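Local coordinates for protein mannosephosphate isomerase, putative (Archaeoglobus fulgidus, PDB 1ZX5) that probably interconverts D-mannose 6-phosphate and D-fructose 6-phosphate as a zinc-dependent type 1 mannose-6-phosphate isomerase, at residues A[52-57]-A[62-67]. Residues are numbered along the deposited sequence; the frame is centred on the assembly and turned at random.
Sequences VLVKGQ and IELFSK
No flat side chain takes part where V52 and V54 meet L64, a contact made of branched aliphatic ends alone; the one aromatic ring, that of F65, projects from another side of the helix and meets F83 edge-to-face. L64 supplies both methyls on the helical side. Its CD1 comes to 3.9 Å from CG2 of V54, while its CD2 reaches CG2 of V52 at 4.2 Å, and the two valines, two residues apart on one strand, present the same face. The reach of L64 follows from its first torsion: CB points toward the strand and CG is anti to the backbone N (chi1 -178°), which carries the methyl fork on to the two valines. In V54 it is CG1 that lies anti to N, and CG2, beside the N, does the touching. The nearest CA atoms of the two segments, those of V52 and L64, are 8.3 Å apart, and with 98 Å² buried this is a small contact bridged by side-chain ends. L59, on strand 57-60, touches both V54 and L64.

The contact between the two segments is apolar. Within the helix, the carbonyl O of E63 receives N of K67 and, at 3.1 Å, OG of S66, which approaches 21° from the carbonyl plane.

On the strand side, V54 N bonds to Q57 O and Q57 N to V54 O, closing a type I' turn with K55 and G56 at its corners. The arrangement is a tight two-residue β-hairpin, strands 51-54 and 57-60, followed directly by helix 61-73, which folds back to pack L64 on the hairpin's apolar face within the catalytic-domain region of the isomerase.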
ATOM      1  N   VAL A  52     -18.252   0.828   0.888  1.00 33.86           N
ATOM      2  CA  VAL A  52     -18.152   1.488   2.183  1.00 34.99           C
ATOM      3  C   VAL A  52     -19.516   1.727   2.841  1.00 36.74           C
ATOM      4  O   VAL A  52     -20.554   1.716   2.173  1.00 36.29           O
ATOM      5  CB  VAL A  52     -17.344   2.823   2.085  1.00 34.60           C
ATOM      6  CG1 VAL A  52     -15.922   2.556   1.611  1.00 33.23           C
ATOM      7  CG2 VAL A  52     -18.043   3.839   1.182  1.00 32.82           C
ATOM      8  N   LEU A  53     -19.487   1.931   4.159  1.00 39.05           N
ATOM      9  CA  LEU A  53     -20.669   2.332   4.924  1.00 41.57           C
ATOM     10  C   LEU A  53     -20.577   3.798   5.340  1.00 42.37           C
ATOM     11  O   LEU A  53     -19.711   4.178   6.145  1.00 42.19           O
ATOM     12  CB  LEU A  53     -20.817   1.479   6.189  1.00 42.14           C
ATOM     13  CG  LEU A  53     -21.296   0.032   6.092  1.00 44.03           C
ATOM     14  CD1 LEU A  53     -20.791  -0.759   7.309  1.00 46.38           C
ATOM     15  CD2 LEU A  53     -22.817  -0.039   5.956  1.00 45.18           C
ATOM     16  N   VAL A  54     -21.478   4.608   4.794  1.00 43.68           N
ATOM     17  CA  VAL A  54     -21.587   6.007   5.188  1.00 45.20           C
ATOM     18  C   VAL A  54     -22.864   6.228   6.019  1.00 46.48           C
ATOM     19  O   VAL A  54     -23.979   6.193   5.481  1.00 46.65           O
ATOM     20  CB  VAL A  54     -21.525   6.960   3.964  1.00 45.04           C
ATOM     21  CG1 VAL A  54     -21.779   8.408   4.398  1.00 45.12           C
ATOM     22  CG2 VAL A  54     -20.174   6.842   3.269  1.00 44.00           C
ATOM     23  N   LYS A  55     -22.683   6.443   7.329  1.00 48.02           N
ATOM     24  CA  LYS A  55     -23.802   6.559   8.285  1.00 49.55           C
ATOM     25  C   LYS A  55     -24.749   5.338   8.223  1.00 49.81           C
ATOM     26  O   LYS A  55     -25.975   5.471   8.337  1.00 49.99           O
ATOM     27  CB  LYS A  55     -24.579   7.881   8.078  1.00 49.90           C
ATOM     28  CG  LYS A  55     -23.893   9.147   8.635  1.00 51.90           C
ATOM     29  CD  LYS A  55     -24.293  10.395   7.823  1.00 54.45           C
ATOM     30  CE  LYS A  55     -24.231  11.687   8.657  1.00 55.67           C
ATOM     31  NZ  LYS A  55     -22.863  12.280   8.758  1.00 56.40           N
ATOM     32  N   GLY A  56     -24.175   4.153   8.022  1.00 50.03           N
ATOM     33  CA  GLY A  56     -24.973   2.935   7.947  1.00 50.17           C
ATOM     34  C   GLY A  56     -25.455   2.477   6.574  1.00 50.36           C
ATOM     35  O   GLY A  56     -25.944   1.343   6.451  1.00 50.65           O
ATOM     36  N   GLN A  57     -25.318   3.327   5.552  0.50 50.18           N
ATOM     37  CA  GLN A  57     -25.705   2.960   4.179  0.50 49.89           C
ATOM     38  C   GLN A  57     -24.511   2.593   3.292  0.50 49.54           C
ATOM     39  O   GLN A  57     -23.425   3.174   3.407  0.50 49.60           O
ATOM     40  CB  GLN A  57     -26.545   4.054   3.511  0.50 49.85           C
ATOM     41  CG  GLN A  57     -28.001   4.075   3.951  0.50 50.31           C
ATOM     42  CD  GLN A  57     -28.190   4.736   5.298  0.50 50.84           C
ATOM     43  OE1 GLN A  57     -27.368   5.554   5.722  0.50 51.02           O
ATOM     44  NE2 GLN A  57     -29.276   4.383   5.984  0.50 51.15           N
ATOM     45  N   ILE A  62     -16.020   4.280  -5.537  1.00 35.66           N
ATOM     46  CA  ILE A  62     -16.055   5.000  -6.807  1.00 35.30           C
ATOM     47  C   ILE A  62     -17.213   6.009  -6.797  1.00 34.92           C
ATOM     48  O   ILE A  62     -17.025   7.168  -7.171  1.00 34.61           O
ATOM     49  CB  ILE A  62     -16.084   4.007  -7.997  1.00 35.24           C
ATOM     50  CG1 ILE A  62     -14.712   3.311  -8.084  1.00 34.98           C
ATOM     51  CG2 ILE A  62     -16.472   4.711  -9.312  1.00 34.93           C
ATOM     52  CD1 ILE A  62     -14.584   2.257  -9.176  1.00 35.79           C
ATOM     53  N   GLU A  63     -18.394   5.567  -6.369  0.50 34.72           N
ATOM     54  CA  GLU A  63     -19.520   6.470  -6.183  0.50 34.74           C
ATOM     55  C   GLU A  63     -19.139   7.534  -5.154  0.50 34.45           C
ATOM     56  O   GLU A  63     -19.235   8.731  -5.433  0.50 34.52           O
ATOM     57  CB  GLU A  63     -20.779   5.708  -5.750  0.50 34.73           C
ATOM     58  CG  GLU A  63     -22.063   6.535  -5.795  0.50 34.96           C
ATOM     59  CD  GLU A  63     -23.309   5.724  -5.463  0.50 35.24           C
ATOM     60  OE1 GLU A  63     -23.525   4.661  -6.086  0.50 36.25           O
ATOM     61  OE2 GLU A  63     -24.085   6.158  -4.588  0.50 36.03           O
ATOM     62  N   LEU A  64     -18.665   7.096  -3.986  1.00 34.25           N
ATOM     63  CA  LEU A  64     -18.285   8.037  -2.921  1.00 33.66           C
ATOM     64  C   LEU A  64     -17.357   9.149  -3.440  1.00 33.05           C
ATOM     65  O   LEU A  64     -17.583  10.326  -3.173  1.00 32.56           O
ATOM     66  CB  LEU A  64     -17.651   7.308  -1.721  1.00 33.30           C
ATOM     67  CG  LEU A  64     -17.276   8.214  -0.537  1.00 33.60           C
ATOM     68  CD1 LEU A  64     -18.517   8.649   0.259  1.00 33.60           C
ATOM     69  CD2 LEU A  64     -16.265   7.557   0.369  1.00 32.85           C
ATOM     70  N   PHE A  65     -16.338   8.766  -4.203  1.00 32.71           N
ATOM     71  CA  PHE A  65     -15.376   9.727  -4.716  1.00 32.84           C
ATOM     72  C   PHE A  65     -15.968  10.674  -5.776  1.00 33.58           C
ATOM     73  O   PHE A  65     -15.677  11.868  -5.765  1.00 33.74           O
ATOM     74  CB  PHE A  65     -14.110   9.027  -5.229  1.00 32.30           C
ATOM     75  CG  PHE A  65     -13.018   9.976  -5.635  1.00 31.54           C
ATOM     76  CD1 PHE A  65     -12.282  10.665  -4.673  1.00 31.61           C
ATOM     77  CD2 PHE A  65     -12.735  10.200  -6.975  1.00 30.27           C
ATOM     78  CE1 PHE A  65     -11.269  11.554  -5.043  1.00 31.07           C
ATOM     79  CE2 PHE A  65     -11.726  11.089  -7.356  1.00 30.61           C
ATOM     80  CZ  PHE A  65     -10.986  11.761  -6.385  1.00 30.65           C
ATOM     81  N   SER A  66     -16.805  10.171  -6.681  1.00 34.36           N
ATOM     82  CA  SER A  66     -17.408  11.071  -7.668  1.00 35.53           C
ATOM     83  C   SER A  66     -18.373  12.088  -7.024  1.00 35.51           C
ATOM     84  O   SER A  66     -18.470  13.220  -7.488  1.00 35.65           O
ATOM     85  CB  SER A  66     -18.064  10.308  -8.833  1.00 35.82           C
ATOM     86  OG  SER A  66     -19.136   9.499  -8.388  1.00 37.86           O
ATOM     87  N   LYS A  67     -19.044  11.695  -5.943  1.00 35.63           N
ATOM     88  CA  LYS A  67     -19.978  12.585  -5.239  1.00 36.05           C
ATOM     89  C   LYS A  67     -19.341  13.501  -4.191  1.00 35.73           C
ATOM     90  O   LYS A  67     -19.881  14.568  -3.908  1.00 35.77           O
ATOM     91  CB  LYS A  67     -21.100  11.787  -4.576  1.00 36.25           C
ATOM     92  CG  LYS A  67     -22.030  11.113  -5.552  1.00 39.33           C
ATOM     93  CD  LYS A  67     -23.136  10.344  -4.843  1.00 43.86           C
ATOM     94  CE  LYS A  67     -24.027   9.641  -5.875  1.00 47.42           C
ATOM     95  NZ  LYS A  67     -25.334   9.201  -5.298  1.00 49.28           N
TER